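Local coordinates for CIR protein (Plasmodium chabaudi chabaudi, PDB 6ZYV) that is of unknown function but belongs to the Plasmodium interspersed repeat (PIR) family of variant antigens, associated with infected red blood cells, at residues I18-T29 with W94-P103; T36-M44 with D57-V68. The protein carries 5 engineered substitutions. All coordinates share one frame; numbering follows the deposited sequence.

In the fold
From the N terminus, helix 8-20 runs into a long disulfide-studded loop, which leads to helix 55-71 and then to helix 81-101. Contact 1 joins the end of the first helix and the start of that loop, 18-29, to the last turns of helix 81-101, closing a loop of 64 residues. Contact 2 lies nested within it: residues 36-44, further along the same loop, fold back on helix 55-71 across only 12 intervening residues. The centres of the two contacts lie about 13 Å apart, and they touch where Ile-18 meets Tyr-38 and Ile-24 meets Ile-59. Together they tie helices 8-20, 55-71 and 81-101 and the first connecting loop to one another within an all-helical fold.

Contact 1: I18-T29 with W94-P103; sequences IDDCLQIDTIYT and WLSYILNQMP
The indole of Trp-94 lies between Ile-18, whose CG2 sits over the rim of one face, and Ile-98 of its own helix, whose CG1 lies toward the rim of the opposite face. At the edge, close to the ring plane, is the carboxylate of Asp-19. Trp-94 NE1 donates to Asp-19 OD1 at 2.9 Å in a nearly straight bond (169° at the hydrogen); it keeps to the indole plane but reaches the oxygen from above the carboxylate plane, the two planes being 39° apart. With CG anti to the backbone N (chi1 173°), Trp-94 reaches across to the end of helix 8-20, and the bond satisfies NE1, the one polar atom of the buried indole. Asp-19 OD1 also lies at the ring edge of Tyr-97, 3.8 Å from CE2.

One helical turn on, Leu-22 and Ile-98 meet tip to tip, CD2 to CD1 at 3.6 Å. Ile-27 CD1 packs against Gln-101 CB, at 3.7 Å, and Met-102 SD, at 3.6 Å, beside the carbonyl O of Ile-98. Met-102 is folded at both chi2 and chi3, which turns its sulfur back toward the loop, where Ile-24 CG2 crosses it at about a right angle. Thr-26 OG1, buried here without a polar partner, lies 3.9 Å from Pro-103 CD.

The Asp-19 to Trp-94 bond holds the end of helix 8-20, and aliphatic contacts pack the loop after it on the C-terminal end of helix 81-101. Trp-94 also touches Leu-66 of helix 55-71 and Tyr-158 of helix 154-174, Tyr-97 stacks with Tyr-158, and Leu-95 rests on Leu-110 of helix 110-118.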
# COMPACT_ATOMS: atom_id res chain seq x y z
N ILE A 18 -2.78 -4.74 -9.04
CA ILE A 18 -2.92 -3.44 -9.67
C ILE A 18 -1.59 -2.96 -10.29
O ILE A 18 -1.62 -2.35 -11.36
CB ILE A 18 -3.59 -2.37 -8.76
CG1 ILE A 18 -4.07 -1.17 -9.59
CG2 ILE A 18 -2.68 -1.92 -7.62
CD1 ILE A 18 -4.95 -1.55 -10.77
N ASP A 19 -0.44 -3.27 -9.67
CA ASP A 19 0.86 -2.90 -10.23
C ASP A 19 1.05 -3.46 -11.64
O ASP A 19 1.36 -2.70 -12.57
CB ASP A 19 2.01 -3.39 -9.33
CG ASP A 19 2.48 -2.40 -8.29
OD1 ASP A 19 2.14 -1.21 -8.41
OD2 ASP A 19 3.18 -2.82 -7.34
N ASP A 20 0.85 -4.77 -11.82
CA ASP A 20 1.02 -5.39 -13.13
C ASP A 20 0.06 -4.83 -14.18
O ASP A 20 0.40 -4.80 -15.36
CB ASP A 20 0.87 -6.92 -13.02
CG ASP A 20 1.81 -7.55 -11.99
OD1 ASP A 20 2.85 -6.93 -11.67
OD2 ASP A 20 1.50 -8.66 -11.49
N CYS A 21 -1.11 -4.33 -13.77
CA CYS A 21 -2.11 -3.85 -14.70
C CYS A 21 -2.14 -2.38 -14.93
O CYS A 21 -3.07 -1.94 -15.60
CB CYS A 21 -3.49 -4.33 -14.26
SG CYS A 21 -3.85 -6.03 -14.74
N LEU A 22 -1.18 -1.60 -14.41
CA LEU A 22 -1.28 -0.15 -14.53
C LEU A 22 -1.21 0.39 -15.98
O LEU A 22 -1.68 1.50 -16.24
CB LEU A 22 -0.30 0.57 -13.61
CG LEU A 22 -0.90 1.73 -12.79
CD1 LEU A 22 -2.23 1.36 -12.12
CD2 LEU A 22 0.07 2.20 -11.76
N GLN A 23 -0.67 -0.40 -16.93
CA GLN A 23 -0.62 -0.05 -18.36
C GLN A 23 0.14 1.25 -18.68
O GLN A 23 0.06 1.74 -19.81
CB GLN A 23 -2.05 0.01 -18.95
CG GLN A 23 -2.41 -1.18 -19.83
CD GLN A 23 -2.48 -2.47 -19.06
OE1 GLN A 23 -1.53 -3.26 -19.04
NE2 GLN A 23 -3.62 -2.71 -18.41
N ILE A 24 0.88 1.80 -17.72
CA ILE A 24 1.64 3.02 -17.93
C ILE A 24 3.04 2.67 -18.42
O ILE A 24 3.78 1.96 -17.75
CB ILE A 24 1.67 3.89 -16.65
CG1 ILE A 24 0.26 4.36 -16.30
CG2 ILE A 24 2.62 5.07 -16.79
CD1 ILE A 24 0.13 4.72 -14.96
N ASP A 25 3.37 3.16 -19.62
CA ASP A 25 4.64 2.97 -20.32
C ASP A 25 5.90 3.20 -19.46
O ASP A 25 6.82 2.38 -19.46
CB ASP A 25 4.69 3.85 -21.60
CG ASP A 25 4.07 5.24 -21.46
OD1 ASP A 25 2.83 5.33 -21.24
OD2 ASP A 25 4.82 6.25 -21.58
N THR A 26 5.93 4.32 -18.71
CA THR A 26 7.05 4.71 -17.86
C THR A 26 7.19 3.82 -16.61
O THR A 26 8.29 3.69 -16.08
CB THR A 26 6.95 6.19 -17.50
OG1 THR A 26 5.81 6.40 -16.67
CG2 THR A 26 6.83 7.07 -18.74
N ILE A 27 6.08 3.24 -16.14
CA ILE A 27 6.13 2.35 -14.98
C ILE A 27 5.90 0.93 -15.45
O ILE A 27 4.86 0.64 -16.06
CB ILE A 27 5.09 2.72 -13.89
CG1 ILE A 27 5.31 4.15 -13.34
CG2 ILE A 27 5.08 1.67 -12.76
CD1 ILE A 27 4.25 4.57 -12.30
N TYR A 28 6.85 0.04 -15.17
CA TYR A 28 6.69 -1.36 -15.54
C TYR A 28 7.11 -2.28 -14.43
O TYR A 28 8.29 -2.32 -14.07
CB TYR A 28 7.42 -1.72 -16.84
CG TYR A 28 7.11 -3.13 -17.30
CD1 TYR A 28 7.88 -4.21 -16.89
CD2 TYR A 28 6.03 -3.38 -18.14
CE1 TYR A 28 7.58 -5.50 -17.29
CE2 TYR A 28 5.74 -4.67 -18.56
CZ TYR A 28 6.51 -5.73 -18.13
OH TYR A 28 6.22 -7.01 -18.54
N THR A 29 6.16 -3.05 -13.90
CA THR A 29 6.44 -4.07 -12.90
C THR A 29 6.04 -5.49 -13.40
O THR A 29 6.45 -6.47 -12.78
CB THR A 29 5.79 -3.75 -11.55
OG1 THR A 29 4.37 -3.89 -11.67
CG2 THR A 29 6.17 -2.37 -11.01
N TRP A 94 0.89 3.34 -1.53
CA TRP A 94 1.06 2.84 -2.90
C TRP A 94 1.00 4.01 -3.88
O TRP A 94 1.82 4.09 -4.79
CB TRP A 94 -0.03 1.80 -3.24
CG TRP A 94 -0.02 1.37 -4.68
CD1 TRP A 94 0.83 0.48 -5.27
CD2 TRP A 94 -0.87 1.89 -5.74
NE1 TRP A 94 0.52 0.36 -6.61
CE2 TRP A 94 -0.52 1.22 -6.92
CE3 TRP A 94 -1.93 2.81 -5.78
CZ2 TRP A 94 -1.19 1.46 -8.14
CZ3 TRP A 94 -2.56 3.07 -6.99
CH2 TRP A 94 -2.19 2.40 -8.15
N LEU A 95 0.04 4.93 -3.67
CA LEU A 95 -0.12 6.10 -4.52
C LEU A 95 1.14 6.97 -4.50
O LEU A 95 1.57 7.43 -5.56
CB LEU A 95 -1.38 6.88 -4.11
CG LEU A 95 -1.74 8.07 -5.00
CD1 LEU A 95 -1.91 7.64 -6.46
CD2 LEU A 95 -2.98 8.79 -4.47
N SER A 96 1.77 7.14 -3.32
CA SER A 96 3.02 7.90 -3.18
C SER A 96 4.13 7.25 -3.97
O SER A 96 4.90 7.94 -4.64
CB SER A 96 3.43 8.00 -1.72
OG SER A 96 2.37 8.60 -1.01
N TYR A 97 4.22 5.92 -3.91
CA TYR A 97 5.20 5.15 -4.66
C TYR A 97 4.99 5.38 -6.18
O TYR A 97 5.96 5.65 -6.87
CB TYR A 97 5.13 3.65 -4.26
CG TYR A 97 5.50 2.70 -5.38
CD1 TYR A 97 6.83 2.49 -5.72
CD2 TYR A 97 4.52 2.05 -6.12
CE1 TYR A 97 7.17 1.65 -6.77
CE2 TYR A 97 4.85 1.24 -7.20
CZ TYR A 97 6.18 1.03 -7.52
OH TYR A 97 6.52 0.21 -8.58
N ILE A 98 3.75 5.29 -6.68
CA ILE A 98 3.44 5.49 -8.10
C ILE A 98 3.81 6.89 -8.56
O ILE A 98 4.48 7.05 -9.58
CB ILE A 98 1.93 5.20 -8.36
CG1 ILE A 98 1.62 3.71 -8.13
CG2 ILE A 98 1.48 5.67 -9.79
CD1 ILE A 98 2.35 2.78 -9.05
N LEU A 99 3.40 7.91 -7.80
CA LEU A 99 3.72 9.28 -8.15
C LEU A 99 5.22 9.53 -8.11
O LEU A 99 5.74 10.22 -8.99
CB LEU A 99 2.93 10.28 -7.29
CG LEU A 99 1.39 10.24 -7.44
CD1 LEU A 99 0.75 11.38 -6.68
CD2 LEU A 99 0.95 10.33 -8.92
N ASN A 100 5.94 8.91 -7.18
CA ASN A 100 7.39 9.02 -7.12
C ASN A 100 8.02 8.38 -8.38
O ASN A 100 8.98 8.94 -8.92
CB ASN A 100 7.94 8.37 -5.84
CG ASN A 100 9.43 8.52 -5.71
OD1 ASN A 100 10.20 7.58 -5.87
ND2 ASN A 100 9.87 9.74 -5.46
N GLN A 101 7.45 7.28 -8.89
CA GLN A 101 7.95 6.62 -10.10
C GLN A 101 7.71 7.47 -11.34
O GLN A 101 8.61 7.61 -12.17
CB GLN A 101 7.29 5.24 -10.30
CG GLN A 101 7.57 4.23 -9.20
CD GLN A 101 8.98 3.72 -9.21
OE1 GLN A 101 9.88 4.29 -8.59
NE2 GLN A 101 9.21 2.62 -9.93
N MET A 102 6.50 8.03 -11.48
CA MET A 102 6.11 8.86 -12.61
C MET A 102 7.03 10.05 -12.74
O MET A 102 7.37 10.66 -11.72
CB MET A 102 4.69 9.43 -12.40
CG MET A 102 3.61 8.39 -12.33
SD MET A 102 3.38 7.63 -13.93
CE MET A 102 2.53 8.94 -14.81
N PRO A 103 7.51 10.35 -13.95
CA PRO A 103 8.29 11.58 -14.12
C PRO A 103 7.31 12.76 -14.06
O PRO A 103 6.13 12.61 -14.44
CB PRO A 103 8.90 11.41 -15.51
CG PRO A 103 7.91 10.58 -16.26
CD PRO A 103 7.18 9.72 -15.25

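Contact 2: T36-M44 with D57-V68; sequences TLYSDYCPM and DKISAGFIWLLV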
# COMPACT_ATOMS: atom_id res chain seq x y z
N THR A 36 -9.43 -5.77 -18.06
CA THR A 36 -10.62 -5.07 -17.61
C THR A 36 -10.68 -4.85 -16.09
O THR A 36 -11.66 -4.27 -15.63
CB THR A 36 -11.87 -5.81 -18.12
OG1 THR A 36 -11.84 -7.16 -17.65
CG2 THR A 36 -11.96 -5.80 -19.65
N LEU A 37 -9.64 -5.28 -15.34
CA LEU A 37 -9.54 -5.23 -13.87
C LEU A 37 -10.14 -3.98 -13.20
O LEU A 37 -11.01 -4.11 -12.34
CB LEU A 37 -8.08 -5.39 -13.41
CG LEU A 37 -7.87 -5.56 -11.92
CD1 LEU A 37 -8.12 -6.99 -11.50
CD2 LEU A 37 -6.47 -5.17 -11.52
N TYR A 38 -9.70 -2.78 -13.62
CA TYR A 38 -10.19 -1.55 -13.03
C TYR A 38 -11.09 -0.75 -13.95
O TYR A 38 -11.43 0.36 -13.59
CB TYR A 38 -9.03 -0.67 -12.51
CG TYR A 38 -7.97 -0.35 -13.55
CD1 TYR A 38 -8.17 0.65 -14.49
CD2 TYR A 38 -6.78 -1.06 -13.61
CE1 TYR A 38 -7.21 0.94 -15.45
CE2 TYR A 38 -5.82 -0.78 -14.56
CZ TYR A 38 -6.03 0.22 -15.48
OH TYR A 38 -5.06 0.50 -16.43
N SER A 39 -11.49 -1.30 -15.11
CA SER A 39 -12.31 -0.59 -16.10
C SER A 39 -13.59 0.01 -15.52
O SER A 39 -13.97 1.12 -15.89
CB SER A 39 -12.62 -1.46 -17.30
OG SER A 39 -13.41 -2.59 -16.97
N ASP A 40 -14.22 -0.69 -14.55
CA ASP A 40 -15.42 -0.21 -13.85
C ASP A 40 -15.20 1.11 -13.10
O ASP A 40 -16.16 1.80 -12.79
CB ASP A 40 -15.87 -1.26 -12.81
CG ASP A 40 -16.60 -2.47 -13.39
OD1 ASP A 40 -17.43 -2.29 -14.33
OD2 ASP A 40 -16.37 -3.61 -12.89
N TYR A 41 -13.93 1.43 -12.77
CA TYR A 41 -13.56 2.61 -11.99
C TYR A 41 -12.87 3.71 -12.80
O TYR A 41 -12.40 4.68 -12.21
CB TYR A 41 -12.72 2.19 -10.78
CG TYR A 41 -13.38 1.08 -9.99
CD1 TYR A 41 -14.61 1.27 -9.39
CD2 TYR A 41 -12.83 -0.19 -9.96
CE1 TYR A 41 -15.25 0.24 -8.72
CE2 TYR A 41 -13.44 -1.22 -9.26
CZ TYR A 41 -14.66 -1.01 -8.64
OH TYR A 41 -15.33 -2.01 -7.97
N CYS A 42 -12.83 3.59 -14.13
CA CYS A 42 -12.25 4.59 -15.02
C CYS A 42 -13.07 5.88 -14.97
O CYS A 42 -14.30 5.83 -14.88
CB CYS A 42 -12.17 4.05 -16.45
SG CYS A 42 -10.82 2.87 -16.73
N PRO A 43 -12.41 7.05 -14.98
CA PRO A 43 -13.18 8.31 -14.92
C PRO A 43 -14.03 8.52 -16.16
O PRO A 43 -13.67 8.08 -17.25
CB PRO A 43 -12.12 9.41 -14.81
CG PRO A 43 -10.81 8.72 -14.70
CD PRO A 43 -10.96 7.28 -15.07
N MET A 44 -15.13 9.25 -16.01
CA MET A 44 -15.98 9.60 -17.13
C MET A 44 -15.22 10.54 -18.07
O MET A 44 -14.44 11.38 -17.62
CB MET A 44 -17.20 10.33 -16.62
CG MET A 44 -18.36 9.43 -16.32
SD MET A 44 -19.86 10.44 -16.33
CE MET A 44 -19.49 11.59 -14.97
N ASP A 57 -5.71 8.73 -15.46
CA ASP A 57 -7.00 8.03 -15.43
C ASP A 57 -6.78 6.61 -14.93
O ASP A 57 -7.56 6.12 -14.12
CB ASP A 57 -7.65 7.98 -16.83
CG ASP A 57 -8.30 9.27 -17.31
OD1 ASP A 57 -8.16 10.30 -16.61
OD2 ASP A 57 -8.94 9.25 -18.40
N LYS A 58 -5.74 5.93 -15.41
CA LYS A 58 -5.42 4.56 -15.03
C LYS A 58 -5.01 4.47 -13.55
O LYS A 58 -5.42 3.54 -12.86
CB LYS A 58 -4.31 3.99 -15.93
CG LYS A 58 -4.72 3.85 -17.39
CD LYS A 58 -3.53 3.46 -18.28
CE LYS A 58 -3.87 3.57 -19.74
NZ LYS A 58 -2.75 4.15 -20.54
N ILE A 59 -4.19 5.45 -13.08
CA ILE A 59 -3.74 5.50 -11.69
C ILE A 59 -4.94 5.75 -10.78
O ILE A 59 -5.09 5.10 -9.76
CB ILE A 59 -2.64 6.58 -11.47
CG1 ILE A 59 -1.36 6.19 -12.21
CG2 ILE A 59 -2.34 6.77 -9.99
CD1 ILE A 59 -0.39 7.37 -12.42
N SER A 60 -5.81 6.69 -11.18
CA SER A 60 -7.00 7.03 -10.44
C SER A 60 -7.92 5.81 -10.30
O SER A 60 -8.36 5.49 -9.19
CB SER A 60 -7.73 8.18 -11.12
OG SER A 60 -8.99 8.45 -10.54
N ALA A 61 -8.17 5.09 -11.42
CA ALA A 61 -9.02 3.91 -11.42
C ALA A 61 -8.40 2.76 -10.62
O ALA A 61 -9.11 2.05 -9.93
CB ALA A 61 -9.28 3.47 -12.86
N GLY A 62 -7.07 2.62 -10.70
CA GLY A 62 -6.32 1.61 -9.96
C GLY A 62 -6.33 1.84 -8.46
O GLY A 62 -6.40 0.89 -7.68
N PHE A 63 -6.30 3.10 -8.06
CA PHE A 63 -6.34 3.51 -6.67
C PHE A 63 -7.73 3.21 -6.07
O PHE A 63 -7.82 2.71 -4.95
CB PHE A 63 -6.00 5.00 -6.53
CG PHE A 63 -6.10 5.53 -5.12
CD1 PHE A 63 -5.06 5.36 -4.22
CD2 PHE A 63 -7.24 6.20 -4.70
CE1 PHE A 63 -5.16 5.84 -2.92
CE2 PHE A 63 -7.34 6.67 -3.41
CZ PHE A 63 -6.29 6.49 -2.52
N ILE A 64 -8.80 3.52 -6.81
CA ILE A 64 -10.17 3.26 -6.38
C ILE A 64 -10.42 1.75 -6.31
O ILE A 64 -10.97 1.27 -5.33
CB ILE A 64 -11.18 3.98 -7.28
CG1 ILE A 64 -11.01 5.50 -7.11
CG2 ILE A 64 -12.61 3.54 -7.01
CD1 ILE A 64 -11.66 6.27 -8.21
N TRP A 65 -9.91 1.00 -7.30
CA TRP A 65 -9.99 -0.46 -7.27
C TRP A 65 -9.33 -1.02 -5.97
O TRP A 65 -9.94 -1.85 -5.31
CB TRP A 65 -9.35 -1.07 -8.52
CG TRP A 65 -9.45 -2.56 -8.58
CD1 TRP A 65 -10.47 -3.30 -9.10
CD2 TRP A 65 -8.49 -3.50 -8.08
NE1 TRP A 65 -10.21 -4.64 -8.96
CE2 TRP A 65 -9.01 -4.79 -8.31
CE3 TRP A 65 -7.26 -3.37 -7.45
CZ2 TRP A 65 -8.30 -5.94 -7.96
CZ3 TRP A 65 -6.59 -4.51 -7.07
CH2 TRP A 65 -7.09 -5.78 -7.35
N LEU A 66 -8.15 -0.49 -5.57
CA LEU A 66 -7.45 -0.87 -4.35
C LEU A 66 -8.30 -0.65 -3.14
O LEU A 66 -8.41 -1.55 -2.34
CB LEU A 66 -6.14 -0.07 -4.13
CG LEU A 66 -4.82 -0.67 -4.59
CD1 LEU A 66 -3.65 0.10 -3.93
CD2 LEU A 66 -4.76 -2.20 -4.34
N LEU A 67 -8.83 0.58 -2.96
CA LEU A 67 -9.68 0.91 -1.83
C LEU A 67 -10.90 0.03 -1.76
O LEU A 67 -11.28 -0.39 -0.68
CB LEU A 67 -10.12 2.38 -1.88
CG LEU A 67 -9.12 3.43 -1.45
CD1 LEU A 67 -9.77 4.83 -1.53
CD2 LEU A 67 -8.62 3.16 -0.02
N VAL A 68 -11.53 -0.26 -2.92
CA VAL A 68 -12.70 -1.12 -2.96
C VAL A 68 -12.31 -2.55 -2.48
O VAL A 68 -12.99 -3.12 -1.62
CB VAL A 68 -13.36 -1.11 -4.35
CG1 VAL A 68 -14.36 -2.26 -4.51
CG2 VAL A 68 -14.04 0.23 -4.61
O HOH W 1 -11.35 7.40 -18.50
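Residues 36-44 pass over helix 55-71 through a short 3-10 turn at 39-41, the backbones closest at Tyr-41 and Ala-61, whose CA atoms are 4.8 Å apart. This connecting loop packs on the next helix of the all-helical fold without a direct hydrogen bond across. The small Ala-61 permits the approach: its CB meets Tyr-41 O and Tyr-38 CD1, each at 3.4 Å. Tyr-38 lays one ring face over Lys-58 O, its OH against the lysine's CG, and that OH probably hydrogen-bonds to Cys-21 O, by the end of helix 8-20.

Leu-37 crosses the indole of Trp-65 at about a right angle, and its CD2 makes a CH-pi contact 4.1 Å from the centroid of the six-membered ring, 11° off the normal. Tyr-41 meets the five-membered ring of that indole rim to rim, the planes at 58°, with CE2 3.6 Å from Trp-65 CD1; its chi1 of -51° sets CG anti to the carbonyl carbon and carries the ring along the helix, OH reaching Val-68 CG1.

The disulfide Cys-42 to Cys-52 cross-links the loop to its own later part. Pro-43 CG rests 3.6 Å from Asp-57 OD1, and one water donates to Pro-43 O, at 2.7 Å, and Asp-57 OD2.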